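Long-range contact in (S)-ureidoglycine aminohydrolase (Escherichia coli, PDB 1RC6), which catalyses the manganese-dependent hydrolysis of (S)-ureidoglycine to (S)-ureidoglycolate and ammonia during allantoin degradation: residues 202-207 against 247-252. Residues are numbered along the deposited sequence; the frame is centred on the assembly and turned at random.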
ATOM      1  N   HIS A 202      -6.294   0.359   8.151  1.00 50.54           N
ATOM      2  CA  HIS A 202      -4.980   0.674   7.630  1.00 49.50           C
ATOM      3  C   HIS A 202      -4.454  -0.568   6.939  1.00 44.16           C
ATOM      4  O   HIS A 202      -4.774  -1.686   7.334  1.00 46.10           O
ATOM      5  CB  HIS A 202      -4.013   1.082   8.753  1.00 69.32           C
ATOM      6  CG  HIS A 202      -4.285   2.438   9.322  1.00 78.56           C
ATOM      7  ND1 HIS A 202      -4.414   3.563   8.536  1.00 84.02           N
ATOM      8  CD2 HIS A 202      -4.456   2.852  10.600  1.00 83.89           C
ATOM      9  CE1 HIS A 202      -4.654   4.612   9.304  1.00 86.99           C
ATOM     10  NE2 HIS A 202      -4.684   4.208  10.560  1.00 87.89           N
ATOM     11  N   GLY A 203      -3.670  -0.363   5.893  1.00 38.76           N
ATOM     12  CA  GLY A 203      -3.078  -1.472   5.179  1.00 34.81           C
ATOM     13  C   GLY A 203      -1.622  -1.082   5.057  1.00 32.58           C
ATOM     14  O   GLY A 203      -1.303  -0.119   4.374  1.00 32.91           O
ATOM     15  N   ALA A 204      -0.724  -1.793   5.723  1.00 26.92           N
ATOM     16  CA  ALA A 204       0.669  -1.412   5.631  1.00 25.34           C
ATOM     17  C   ALA A 204       1.535  -2.503   5.054  1.00 26.09           C
ATOM     18  O   ALA A 204       1.356  -3.686   5.350  1.00 26.13           O
ATOM     19  CB  ALA A 204       1.185  -1.013   6.989  1.00 31.18           C
ATOM     20  N   TYR A 205       2.464  -2.089   4.206  1.00 37.85           N
ATOM     21  CA  TYR A 205       3.419  -2.990   3.588  1.00 39.69           C
ATOM     22  C   TYR A 205       4.776  -2.467   4.030  1.00 42.14           C
ATOM     23  O   TYR A 205       5.107  -1.306   3.783  1.00 41.65           O
ATOM     24  CB  TYR A 205       3.335  -2.934   2.069  1.00 32.85           C
ATOM     25  CG  TYR A 205       4.357  -3.810   1.387  1.00 35.09           C
ATOM     26  CD1 TYR A 205       4.195  -5.198   1.342  1.00 38.20           C
ATOM     27  CD2 TYR A 205       5.495  -3.262   0.792  1.00 35.77           C
ATOM     28  CE1 TYR A 205       5.138  -6.017   0.715  1.00 37.46           C
ATOM     29  CE2 TYR A 205       6.444  -4.072   0.163  1.00 35.96           C
ATOM     30  CZ  TYR A 205       6.259  -5.447   0.128  1.00 38.09           C
ATOM     31  OH  TYR A 205       7.193  -6.251  -0.500  1.00 39.74           O
ATOM     32  N   ILE A 206       5.551  -3.316   4.696  1.00 41.89           N
ATOM     33  CA  ILE A 206       6.867  -2.924   5.177  1.00 41.19           C
ATOM     34  C   ILE A 206       7.827  -2.802   4.014  1.00 43.91           C
ATOM     35  O   ILE A 206       8.205  -3.802   3.402  1.00 42.93           O
ATOM     36  CB  ILE A 206       7.410  -3.950   6.146  1.00 33.61           C
ATOM     37  CG1 ILE A 206       6.367  -4.215   7.230  1.00 32.22           C
ATOM     38  CG2 ILE A 206       8.717  -3.451   6.742  1.00 32.34           C
ATOM     39  CD1 ILE A 206       5.991  -2.994   8.029  1.00 32.06           C
ATOM     40  N   LEU A 207       8.220  -1.567   3.723  1.00 45.84           N
ATOM     41  CA  LEU A 207       9.121  -1.270   2.613  1.00 48.45           C
ATOM     42  C   LEU A 207      10.577  -1.638   2.837  1.00 53.01           C
ATOM     43  O   LEU A 207      11.270  -2.063   1.910  1.00 51.34           O
ATOM     44  CB  LEU A 207       9.038   0.210   2.266  1.00 35.37           C
ATOM     45  CG  LEU A 207       7.741   0.623   1.592  1.00 33.03           C
ATOM     46  CD1 LEU A 207       7.726   2.124   1.408  1.00 30.81           C
ATOM     47  CD2 LEU A 207       7.629  -0.090   0.254  1.00 30.45           C
ATOM     48  N   PHE A 247      13.853   1.386   9.170  1.00 63.68           N
ATOM     49  CA  PHE A 247      12.514   0.789   9.229  1.00 60.27           C
ATOM     50  C   PHE A 247      11.433   1.691   8.612  1.00 60.64           C
ATOM     51  O   PHE A 247      11.004   2.664   9.228  1.00 59.66           O
ATOM     52  CB  PHE A 247      12.179   0.477  10.697  1.00 44.73           C
ATOM     53  CG  PHE A 247      10.854  -0.198  10.897  1.00 37.53           C
ATOM     54  CD1 PHE A 247      10.532  -1.365  10.202  1.00 35.34           C
ATOM     55  CD2 PHE A 247       9.929   0.316  11.802  1.00 31.94           C
ATOM     56  CE1 PHE A 247       9.297  -2.017  10.408  1.00 30.33           C
ATOM     57  CE2 PHE A 247       8.693  -0.324  12.016  1.00 27.74           C
ATOM     58  CZ  PHE A 247       8.377  -1.491  11.319  1.00 27.52           C
ATOM     59  N   SER A 248      10.997   1.374   7.395  1.00 56.99           N
ATOM     60  CA  SER A 248       9.964   2.177   6.747  1.00 55.26           C
ATOM     61  C   SER A 248       8.860   1.356   6.090  1.00 54.50           C
ATOM     62  O   SER A 248       9.118   0.313   5.486  1.00 55.64           O
ATOM     63  CB  SER A 248      10.577   3.095   5.688  1.00 52.95           C
ATOM     64  OG  SER A 248      10.937   2.370   4.528  1.00 49.70           O
ATOM     65  N   TYR A 249       7.629   1.842   6.203  1.00 60.76           N
ATOM     66  CA  TYR A 249       6.494   1.168   5.595  1.00 55.85           C
ATOM     67  C   TYR A 249       5.473   2.144   5.018  1.00 54.23           C
ATOM     68  O   TYR A 249       5.322   3.266   5.500  1.00 53.49           O
ATOM     69  CB  TYR A 249       5.806   0.245   6.600  1.00 42.91           C
ATOM     70  CG  TYR A 249       5.189   0.936   7.788  1.00 39.80           C
ATOM     71  CD1 TYR A 249       5.925   1.171   8.950  1.00 39.45           C
ATOM     72  CD2 TYR A 249       3.845   1.308   7.772  1.00 40.70           C
ATOM     73  CE1 TYR A 249       5.327   1.759  10.084  1.00 38.27           C
ATOM     74  CE2 TYR A 249       3.239   1.898   8.890  1.00 39.16           C
ATOM     75  CZ  TYR A 249       3.985   2.116  10.038  1.00 39.02           C
ATOM     76  OH  TYR A 249       3.371   2.687  11.124  1.00 39.59           O
ATOM     77  N   ILE A 250       4.778   1.704   3.973  1.00 43.09           N
ATOM     78  CA  ILE A 250       3.771   2.518   3.321  1.00 36.47           C
ATOM     79  C   ILE A 250       2.417   2.028   3.791  1.00 35.54           C
ATOM     80  O   ILE A 250       2.244   0.840   4.036  1.00 35.93           O
ATOM     81  CB  ILE A 250       3.877   2.388   1.793  1.00 30.47           C
ATOM     82  CG1 ILE A 250       2.865   3.314   1.116  1.00 25.13           C
ATOM     83  CG2 ILE A 250       3.682   0.922   1.376  1.00 26.28           C
ATOM     84  CD1 ILE A 250       3.098   3.463  -0.365  1.00 21.83           C
ATOM     85  N   TYR A 251       1.457   2.934   3.931  1.00 31.86           N
ATOM     86  CA  TYR A 251       0.142   2.526   4.389  1.00 30.22           C
ATOM     87  C   TYR A 251      -0.985   3.460   3.994  1.00 28.80           C
ATOM     88  O   TYR A 251      -0.815   4.678   3.936  1.00 29.37           O
ATOM     89  CB  TYR A 251       0.140   2.357   5.912  1.00 29.48           C
ATOM     90  CG  TYR A 251       0.143   3.652   6.690  1.00 28.67           C
ATOM     91  CD1 TYR A 251       1.345   4.304   7.007  1.00 29.05           C
ATOM     92  CD2 TYR A 251      -1.055   4.222   7.128  1.00 27.38           C
ATOM     93  CE1 TYR A 251       1.349   5.493   7.748  1.00 26.91           C
ATOM     94  CE2 TYR A 251      -1.061   5.415   7.870  1.00 27.85           C
ATOM     95  CZ  TYR A 251       0.143   6.040   8.173  1.00 27.97           C
ATOM     96  OH  TYR A 251       0.124   7.218   8.887  1.00 30.23           O
ATOM     97  N   SER A 252      -2.147   2.868   3.754  1.00 19.06           N
ATOM     98  CA  SER A 252      -3.334   3.597   3.361  1.00 22.86           C
ATOM     99  C   SER A 252      -4.122   4.093   4.562  1.00 24.54           C
ATOM    100  O   SER A 252      -3.869   3.699   5.691  1.00 26.18           O
ATOM    101  CB  SER A 252      -4.215   2.714   2.493  1.00 40.23           C
ATOM    102  OG  SER A 252      -4.446   1.464   3.113  1.00 41.74           O
TER
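Tyr251 holds its CG between the backbone N and the carbonyl carbon (chi1 75°), and His202 carries its CG beside the backbone N, which sets the two rings next to each other, pointing the same way. They meet in an offset edge-to-face pair, the edge of Tyr251 turned to the imidazole face, with planes at 88°. This is an antiparallel strand pair of the C-terminal cupin barrel, lying between strands 227-230 and 179-186. By similarity His202 binds the manganese and Tyr249 the substrate, so the pair probably lines part of the active site. On the face carrying Ala204, Ile206, Tyr249 and Tyr251, Ala204 CB lies 3.6 Å from CD2 of the Tyr249 ring, and Ile206 CD1 packs 3.5 Å from Tyr249 CB. Leu207 points toward the other strand, its CD1 3.9 Å from CB of Ile250, whose side chain lies on the face opposite Tyr249; Tyr86 of strand 81-89 touches both residues. Tyr205 and Ile250 form an antiparallel hydrogen-bonded pair, with N of Tyr205 2.9 Å from O of Ile250. At the His202 end, the histidine is poorly ordered in the model, but one bond would favour this ring orientation: ND1 donates almost straight (170°) to Ser252 O, 2.9 Å away and close to the imidazole plane.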